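PDB 3W5N: alpha-L-rhamnosidase from Streptomyces avermitilis, which hydrolyses alpha-L-rhamnosides, releasing terminal L-rhamnose from citrus flavonoids and gum arabic, and binds further rhamnose through a calcium-dependent carbohydrate-binding module. Local coordinates for residues A[339-344]-A[479-484]; A[179-184]-A[225-230]; A[898-903]-A[912-917]. All coordinates share one frame; numbering follows the deposited sequence. Where two conformers were deposited one is given.

Contact 1 (A[339-344]-A[479-484]). With RAM (alpha-L-rhamnopyranose), chain E.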
# COMPACT_ATOMS: atom_id res chain seq x y z
N GLY A 339 -13.18 -16.00 4.93
CA GLY A 339 -12.71 -15.24 3.76
C GLY A 339 -11.26 -15.51 3.39
O GLY A 339 -10.65 -16.46 3.88
N ARG A 340 -10.70 -14.67 2.52
CA ARG A 340 -9.33 -14.80 2.07
C ARG A 340 -8.60 -13.45 2.05
O ARG A 340 -7.66 -13.25 1.26
CB ARG A 340 -9.29 -15.48 0.69
CG ARG A 340 -10.09 -14.79 -0.39
CD ARG A 340 -10.06 -15.60 -1.69
NE ARG A 340 -10.86 -14.98 -2.74
CZ ARG A 340 -10.35 -14.42 -3.83
NH1 ARG A 340 -9.04 -14.40 -4.03
NH2 ARG A 340 -11.18 -13.89 -4.72
N ASP A 341 -9.05 -12.52 2.89
CA ASP A 341 -8.43 -11.19 2.96
C ASP A 341 -7.19 -11.25 3.83
O ASP A 341 -7.11 -12.06 4.75
CB ASP A 341 -9.37 -10.13 3.57
CG ASP A 341 -10.63 -9.88 2.74
OD1 ASP A 341 -10.77 -10.40 1.60
OD2 ASP A 341 -11.48 -9.12 3.25
N GLN A 342 -6.23 -10.39 3.52
CA GLN A 342 -5.02 -10.20 4.33
C GLN A 342 -5.01 -8.78 4.84
O GLN A 342 -5.45 -7.85 4.14
CB GLN A 342 -3.76 -10.41 3.46
CG GLN A 342 -3.78 -11.72 2.69
CD GLN A 342 -3.61 -12.94 3.59
OE1 GLN A 342 -3.01 -12.85 4.68
NE2 GLN A 342 -4.13 -14.08 3.16
N LEU A 343 -4.49 -8.59 6.06
CA LEU A 343 -4.31 -7.24 6.62
C LEU A 343 -5.60 -6.45 6.69
O LEU A 343 -5.59 -5.22 6.55
CB LEU A 343 -3.24 -6.47 5.82
CG LEU A 343 -1.94 -7.21 5.54
CD1 LEU A 343 -1.05 -6.34 4.65
CD2 LEU A 343 -1.23 -7.53 6.85
N ALA A 344 -6.73 -7.13 6.93
CA ALA A 344 -8.02 -6.45 7.08
C ALA A 344 -7.94 -5.62 8.36
O ALA A 344 -7.39 -6.10 9.34
CB ALA A 344 -9.14 -7.47 7.20
N PRO A 479 -10.01 -5.60 -1.13
CA PRO A 479 -9.21 -6.07 -0.01
C PRO A 479 -7.88 -6.65 -0.49
O PRO A 479 -7.80 -7.19 -1.59
CB PRO A 479 -10.04 -7.22 0.55
CG PRO A 479 -11.46 -6.84 0.23
CD PRO A 479 -11.39 -6.14 -1.11
N VAL A 480 -6.84 -6.52 0.32
CA VAL A 480 -5.58 -7.20 0.03
C VAL A 480 -5.79 -8.72 0.05
O VAL A 480 -6.35 -9.24 1.00
CB VAL A 480 -4.49 -6.77 1.04
CG1 VAL A 480 -3.20 -7.54 0.78
CG2 VAL A 480 -4.22 -5.27 0.88
N ARG A 481 -5.36 -9.42 -1.02
CA ARG A 481 -5.43 -10.88 -1.05
C ARG A 481 -4.18 -11.43 -1.71
O ARG A 481 -3.49 -10.73 -2.43
CB ARG A 481 -6.68 -11.37 -1.83
CG ARG A 481 -7.99 -10.92 -1.20
CD ARG A 481 -9.21 -11.32 -2.02
NE ARG A 481 -10.39 -10.91 -1.26
CZ ARG A 481 -11.54 -10.52 -1.79
NH1 ARG A 481 -11.71 -10.49 -3.10
NH2 ARG A 481 -12.52 -10.14 -0.97
N ILE A 482 -3.86 -12.69 -1.41
CA ILE A 482 -2.75 -13.36 -2.11
C ILE A 482 -3.16 -13.59 -3.55
O ILE A 482 -4.22 -14.19 -3.82
CB ILE A 482 -2.37 -14.68 -1.42
CG1 ILE A 482 -1.92 -14.38 0.02
CG2 ILE A 482 -1.26 -15.39 -2.21
CD1 ILE A 482 -1.86 -15.61 0.90
N ALA A 483 -2.33 -13.11 -4.47
CA ALA A 483 -2.65 -13.17 -5.89
C ALA A 483 -1.84 -14.23 -6.62
O ALA A 483 -2.23 -14.66 -7.69
CB ALA A 483 -2.39 -11.81 -6.55
N LYS A 484 -0.70 -14.62 -6.04
CA LYS A 484 0.25 -15.51 -6.72
C LYS A 484 1.26 -16.00 -5.70
O LYS A 484 1.54 -15.31 -4.71
CB LYS A 484 0.97 -14.74 -7.85
CG LYS A 484 1.77 -15.59 -8.83
CD LYS A 484 2.74 -14.76 -9.67
CE LYS A 484 2.01 -13.83 -10.62
NZ LYS A 484 1.30 -14.65 -11.64
C1 RAM E . -0.11 -10.25 -14.16
C2 RAM E . -0.47 -11.64 -13.65
C3 RAM E . 0.14 -12.70 -14.56
C4 RAM E . 1.66 -12.48 -14.67
C5 RAM E . 1.98 -11.05 -15.13
C6 RAM E . 3.47 -10.72 -15.11
O1 RAM E . -0.76 -10.04 -15.42
O2 RAM E . 0.05 -11.81 -12.33
O3 RAM E . -0.18 -13.97 -13.99
O4 RAM E . 2.23 -13.43 -15.57
O5 RAM E . 1.31 -10.10 -14.29
O HOH W 1 -5.38 -14.33 0.40
O HOH W 2 -7.48 -6.23 3.19

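Contact 2 (A[179-184]-A[225-230]). With CA (calcium ion), chain B; RAM (alpha-L-rhamnopyranose), chain D.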
# COMPACT_ATOMS: atom_id res chain seq x y z
N ASP A 179 19.81 5.69 30.09
CA ASP A 179 20.35 6.92 29.57
C ASP A 179 21.85 6.89 29.93
O ASP A 179 22.20 7.21 31.07
CB ASP A 179 19.63 8.11 30.26
CG ASP A 179 20.14 9.45 29.79
OD1 ASP A 179 21.17 9.48 29.10
OD2 ASP A 179 19.50 10.48 30.10
N ASN A 180 22.75 6.53 29.00
CA ASN A 180 22.46 6.29 27.57
C ASN A 180 22.51 4.84 27.08
O ASN A 180 21.77 4.48 26.16
CB ASN A 180 23.39 7.15 26.70
CG ASN A 180 23.03 8.61 26.76
OD1 ASN A 180 23.65 9.39 27.49
ND2 ASN A 180 21.98 8.98 26.03
N VAL A 181 23.39 4.02 27.67
CA VAL A 181 23.54 2.63 27.22
C VAL A 181 23.84 1.70 28.39
O VAL A 181 24.26 2.17 29.46
CB VAL A 181 24.66 2.46 26.14
CG1 VAL A 181 24.32 3.23 24.87
CG2 VAL A 181 26.03 2.86 26.69
N TYR A 182 23.62 0.40 28.20
CA TYR A 182 23.82 -0.60 29.26
C TYR A 182 24.34 -1.93 28.71
O TYR A 182 24.26 -2.21 27.51
CB TYR A 182 22.53 -0.85 30.05
CG TYR A 182 21.44 -1.43 29.19
CD1 TYR A 182 21.31 -2.81 29.01
CD2 TYR A 182 20.54 -0.59 28.53
CE1 TYR A 182 20.31 -3.33 28.19
CE2 TYR A 182 19.54 -1.10 27.72
CZ TYR A 182 19.44 -2.47 27.54
OH TYR A 182 18.45 -2.94 26.73
N ALA A 183 24.88 -2.73 29.62
CA ALA A 183 25.13 -4.15 29.37
C ALA A 183 24.79 -4.87 30.67
O ALA A 183 25.34 -4.54 31.73
CB ALA A 183 26.59 -4.36 28.99
N VAL A 184 23.86 -5.82 30.60
CA VAL A 184 23.33 -6.47 31.79
C VAL A 184 23.61 -7.97 31.73
O VAL A 184 23.52 -8.57 30.65
CB VAL A 184 21.83 -6.15 32.01
CG1 VAL A 184 20.99 -6.43 30.75
CG2 VAL A 184 21.28 -6.88 33.24
N SER A 225 26.55 -2.63 33.65
CA SER A 225 27.35 -1.43 33.35
C SER A 225 26.45 -0.47 32.58
O SER A 225 25.63 -0.90 31.76
CB SER A 225 28.61 -1.77 32.55
OG SER A 225 28.30 -2.32 31.26
N ALA A 226 26.57 0.82 32.87
CA ALA A 226 25.82 1.82 32.12
C ALA A 226 26.73 2.99 31.84
O ALA A 226 27.58 3.33 32.68
CB ALA A 226 24.58 2.27 32.88
N SER A 227 26.57 3.59 30.67
CA SER A 227 27.39 4.72 30.28
C SER A 227 26.54 5.90 29.86
O SER A 227 25.51 5.75 29.19
CB SER A 227 28.36 4.34 29.16
OG SER A 227 29.16 3.23 29.53
N ASN A 228 27.00 7.08 30.24
CA ASN A 228 26.39 8.35 29.83
C ASN A 228 27.18 8.91 28.65
O ASN A 228 28.40 9.00 28.71
CB ASN A 228 26.45 9.31 31.03
CG ASN A 228 25.64 10.59 30.82
OD1 ASN A 228 24.78 10.68 29.96
ND2 ASN A 228 25.91 11.58 31.66
N ALA A 229 26.49 9.30 27.58
CA ALA A 229 27.15 9.61 26.31
C ALA A 229 27.84 10.97 26.27
O ALA A 229 28.80 11.18 25.51
CB ALA A 229 26.16 9.51 25.17
N SER A 230 27.34 11.90 27.08
CA SER A 230 27.90 13.24 27.14
C SER A 230 27.50 13.83 28.48
O SER A 230 26.61 13.30 29.16
CB SER A 230 27.34 14.11 26.00
OG SER A 230 25.96 14.35 26.18
CA CA B . 22.74 11.20 28.93
C1 RAM D . 18.96 13.33 25.14
C2 RAM D . 20.19 12.42 25.20
C3 RAM D . 20.89 12.55 26.56
C4 RAM D . 19.93 12.29 27.71
C5 RAM D . 18.73 13.24 27.61
C6 RAM D . 17.64 12.91 28.65
O1 RAM D . 19.38 14.70 25.06
O2 RAM D . 19.73 11.08 24.98
O3 RAM D . 22.05 11.72 26.73
O4 RAM D . 20.73 12.43 28.91
O5 RAM D . 18.12 13.17 26.30
O HOH W 3 23.87 13.32 28.65

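Contact 3 (A[898-903]-A[912-917]). With RAM (alpha-L-rhamnopyranose), chain C.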
# COMPACT_ATOMS: atom_id res chain seq x y z
N ASP A 898 20.22 5.59 -10.41
CA ASP A 898 21.44 4.87 -10.03
C ASP A 898 21.34 4.17 -8.67
O ASP A 898 22.30 4.19 -7.90
CB ASP A 898 22.61 5.85 -9.97
CG ASP A 898 22.36 6.99 -9.01
OD1 ASP A 898 21.20 7.23 -8.60
OD2 ASP A 898 23.34 7.67 -8.64
N SER A 899 20.20 3.55 -8.37
CA SER A 899 20.11 2.80 -7.10
C SER A 899 21.26 1.77 -6.96
O SER A 899 21.76 1.54 -5.87
CB SER A 899 18.74 2.14 -6.93
OG SER A 899 17.75 3.15 -6.72
N ILE A 900 21.63 1.14 -8.07
CA ILE A 900 22.97 0.55 -8.21
C ILE A 900 23.74 1.48 -9.14
O ILE A 900 23.27 1.80 -10.24
CB ILE A 900 22.94 -0.87 -8.81
CG1 ILE A 900 22.08 -1.82 -7.95
CG2 ILE A 900 24.38 -1.41 -8.99
CD1 ILE A 900 21.87 -3.20 -8.54
N GLN A 901 24.91 1.94 -8.68
CA GLN A 901 25.74 2.88 -9.44
C GLN A 901 26.57 2.17 -10.51
O GLN A 901 26.77 0.96 -10.42
CB GLN A 901 26.62 3.67 -8.48
CG GLN A 901 25.81 4.42 -7.45
CD GLN A 901 26.56 5.54 -6.79
OE1 GLN A 901 27.39 5.31 -5.91
NE2 GLN A 901 26.26 6.77 -7.19
N PRO A 902 27.02 2.91 -11.55
CA PRO A 902 27.77 2.31 -12.66
C PRO A 902 28.97 1.46 -12.21
O PRO A 902 29.29 0.47 -12.88
CB PRO A 902 28.24 3.53 -13.45
CG PRO A 902 27.16 4.53 -13.23
CD PRO A 902 26.67 4.32 -11.83
N ASP A 903 29.59 1.83 -11.10
CA ASP A 903 30.70 1.04 -10.53
C ASP A 903 30.27 -0.24 -9.81
O ASP A 903 31.11 -1.00 -9.33
CB ASP A 903 31.60 1.90 -9.62
CG ASP A 903 30.87 2.43 -8.38
OD1 ASP A 903 29.92 1.78 -7.87
OD2 ASP A 903 31.28 3.51 -7.89
N ASN A 912 17.24 4.73 -0.42
CA ASN A 912 17.51 3.98 -1.63
C ASN A 912 16.69 2.71 -1.84
O ASN A 912 17.16 1.60 -1.59
CB ASN A 912 18.99 3.62 -1.74
CG ASN A 912 19.36 3.17 -3.13
OD1 ASN A 912 18.85 3.70 -4.11
ND2 ASN A 912 20.26 2.18 -3.22
N SER A 913 15.51 2.88 -2.41
CA SER A 913 14.57 1.80 -2.62
C SER A 913 14.71 1.19 -4.01
O SER A 913 15.01 1.89 -4.99
CB SER A 913 13.14 2.35 -2.37
OG SER A 913 12.20 1.81 -3.28
N PHE A 914 14.52 -0.12 -4.10
CA PHE A 914 14.51 -0.81 -5.38
C PHE A 914 13.10 -1.16 -5.85
O PHE A 914 12.92 -2.03 -6.70
CB PHE A 914 15.38 -2.07 -5.32
CG PHE A 914 16.83 -1.76 -5.04
CD1 PHE A 914 17.29 -1.62 -3.73
CD2 PHE A 914 17.71 -1.56 -6.09
CE1 PHE A 914 18.62 -1.32 -3.48
CE2 PHE A 914 19.04 -1.24 -5.84
CZ PHE A 914 19.49 -1.13 -4.54
N ASN A 915 12.10 -0.45 -5.33
CA ASN A 915 10.70 -0.73 -5.69
C ASN A 915 9.80 0.51 -5.48
O ASN A 915 8.92 0.51 -4.64
CB ASN A 915 10.19 -1.96 -4.90
CG ASN A 915 8.97 -2.62 -5.53
OD1 ASN A 915 8.42 -2.14 -6.53
ND2 ASN A 915 8.55 -3.75 -4.96
N HIS A 916 10.06 1.56 -6.27
CA HIS A 916 9.26 2.79 -6.34
C HIS A 916 8.62 2.79 -7.74
O HIS A 916 9.34 2.53 -8.74
CB HIS A 916 10.17 4.02 -6.27
CG HIS A 916 10.27 4.65 -4.91
ND1 HIS A 916 10.88 4.04 -3.84
CD2 HIS A 916 9.89 5.88 -4.48
CE1 HIS A 916 10.85 4.85 -2.79
NE2 HIS A 916 10.25 5.97 -3.15
N TYR A 917 7.32 3.08 -7.85
CA TYR A 917 6.72 3.05 -9.20
C TYR A 917 6.90 4.30 -10.08
O TYR A 917 6.61 4.26 -11.28
CB TYR A 917 5.23 2.62 -9.21
CG TYR A 917 4.33 3.32 -8.21
CD1 TYR A 917 4.31 4.72 -8.08
CD2 TYR A 917 3.47 2.57 -7.42
CE1 TYR A 917 3.46 5.34 -7.16
CE2 TYR A 917 2.61 3.18 -6.50
CZ TYR A 917 2.62 4.56 -6.37
OH TYR A 917 1.78 5.14 -5.44
C1 RAM C . 10.78 9.94 -0.47
C2 RAM C . 9.49 9.13 -0.70
C3 RAM C . 8.77 9.53 -2.00
C4 RAM C . 8.98 10.99 -2.46
C5 RAM C . 9.37 11.81 -1.27
C6 RAM C . 9.52 13.27 -1.72
O1 RAM C . 11.19 9.90 0.90
O2 RAM C . 9.83 7.72 -0.63
O3 RAM C . 9.25 8.77 -3.10
O4 RAM C . 7.81 11.57 -3.06
O5 RAM C . 10.62 11.32 -0.78

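Contact 1 (A[339-344]-A[479-484])
R340 meets R481 in two ways. Its carbonyl O lies against R481 CG, and its long side chain, in the conformer given (one of two deposited), lays one face of the guanidinium over R481 CD, off-centre toward the rim, with NH1 3.7 Å from that carbon. In that pose the two charged ends come near each other, which would be somewhat unfavourable, though with a second conformer modelled the approach is doubtful.

At D341 the contact becomes a salt bridge. With CG beside its own backbone N (chi1 -64°), the carboxylate runs alongside R481 and lies nearly coplanar with its guanidinium. Side-on, R481 gives two nitrogens to one oxygen: NE sits 2.9 Å from D341 OD1 nearly along the C-O bond, while NH2 reaches OD1 on its syn side at 3.1 Å. The other oxygen, OD2, is held by Y359 OH, and P479 CB packs 3.4 Å from D341 OD1. A leucine in place of R481 would probably leave OD1 of this buried carboxylate without either donor and its charge without a mate.

The loop from strand 336-337 to strand 353-360 is thus fastened to the start of strand 480-493, which in the large mixed sheet pairs with strand 587-594.

Q342 makes the direct backbone bond, N to V480 O at 2.8 Å. Its side chain bends at chi2 (-71°), bringing NE2 3.5 Å from I482 CD1, and NE2 also donates to a water that takes the I482 N-H and donates to R340 O. A second water links Q342 O to V480 N. Beyond it L343 turns its side chain to F567 and L328. At the far end of the strand segment, K484 NZ donates to O3 of a bound rhamnose, 2.9 Å away.

Contact 2 (A[179-184]-A[225-230])
N180 and N228 reach from the two segments to the same calcium ion, N180 OD1 at 2.5 Å and N228 OD1 at 2.4 Å from the metal. D179 OD1 binds it too, 2.3 Å from the calcium, and a water, P233 O and the O3 and O4 hydroxyls of an alpha-L-rhamnose complete seven ligands. The ion therefore holds the sugar directly, and the side chains add to its grip. N180 ND2 donates to O3 of the rhamnose at 2.8 Å and, weakly, to O2, while D179 OD2 comes within 2.6 Å of O4 and also accepts from W292 NE1. W203 NE1 supplies another bond to the sugar. The peptide between D179 and N180 is cis, which is consistent with two consecutive side chains turning to one ion; D179 CG lies anti to the backbone N (chi1 179°).

This is the rhamnose site of the CBM67 module, a beta-sandwich, and its ligands sit where the strands end. Removing the calcium abolishes rhamnose binding, as expected of a metal that itself carries two sugar hydroxyls.

In the second shell, A229 N donates to N180 OD1, 2.8 Å away and nearly straight at 170°, though the N-H comes from above the carbonyl plane. The N228 amide is steadied from its other end, where ND2 donates to G232 O and P153 O.

Further out, a classic beta bulge at the start of strand 181-186 places N180 opposite S227 as well as V181: the N-H groups of N180 and V181 both point to S227 O, at 2.9 and 3.1 Å respectively. Regular antiparallel pairing then takes over. V181 and S227 form a hydrogen-bonded pair with V181 CG2 against S227 CB, Y182 faces A226 in a non-hydrogen-bonded one, and A183 with S225 is hydrogen-bonded again.

Contact 3 (A[898-903]-A[912-917])
One side-chain amide, that of N912, clasps a single residue, S899, at two points. N912 OD1 accepts from S899 OG at 2.9 Å, while ND2 of the same amide donates to the S899 backbone O, 3.1 Å away, with an N-H...O angle of 159°. That carbonyl oxygen lies close to the amide plane, and using both ends of the amide fixes its flip. The reach depends on N912 CG standing anti to the backbone N (chi1 -165°). S899 OG is in turn an acceptor for R896 N, so the hydroxyl is held from two directions.

Beside this clasp F914 closes the apolar side. I900 CG1 meets the ring at its edge, 3.7 Å from F914 CE2, and S899 CB packs obliquely at 3.6 Å from the same CE2. W894 stands edge-to-face with the F914 ring.

Both segments belong to the long loop between helices 883-887 and 923-929 of the (alpha/alpha)6-barrel catalytic domain of family GH78, and the second runs straight into the active site. There S913 OG accepts from N915 N in an ST turn and is hydrogen-bonded to H916 ND1, 2.7 Å from S913 OG, where either could be the donor. Held this way in its ring plane, H916 donates from NE2 to both O2 (3.1 Å) and O3 (3.0 Å) of the bound rhamnose. S913 N donates to E895, the probable proton acceptor of the reaction. D630, E636, D643 and W695 are hydrogen-bonded to the same sugar.

Overall arrangement
Along the chain the three contacts follow one another without nesting or crossing. Contact 2 comes first, closing a loop of 40 residues within the carbohydrate-binding module by pairing strands 181-186 and 218-227. Contact 1 spans much more, 134 residues, bringing the loop after strand 336-337 to the beginning of strand 480-493 in the large mixed sheet. Contact 3 is the shortest closure, with eight residues between its segments, inside one loop of the catalytic barrel. They stay apart: centres of contacts 1 and 3 are about 29 Å from each other, and those of contacts 1 and 2 about 45 Å. Rhamnose is bound beside all three, at separate sites.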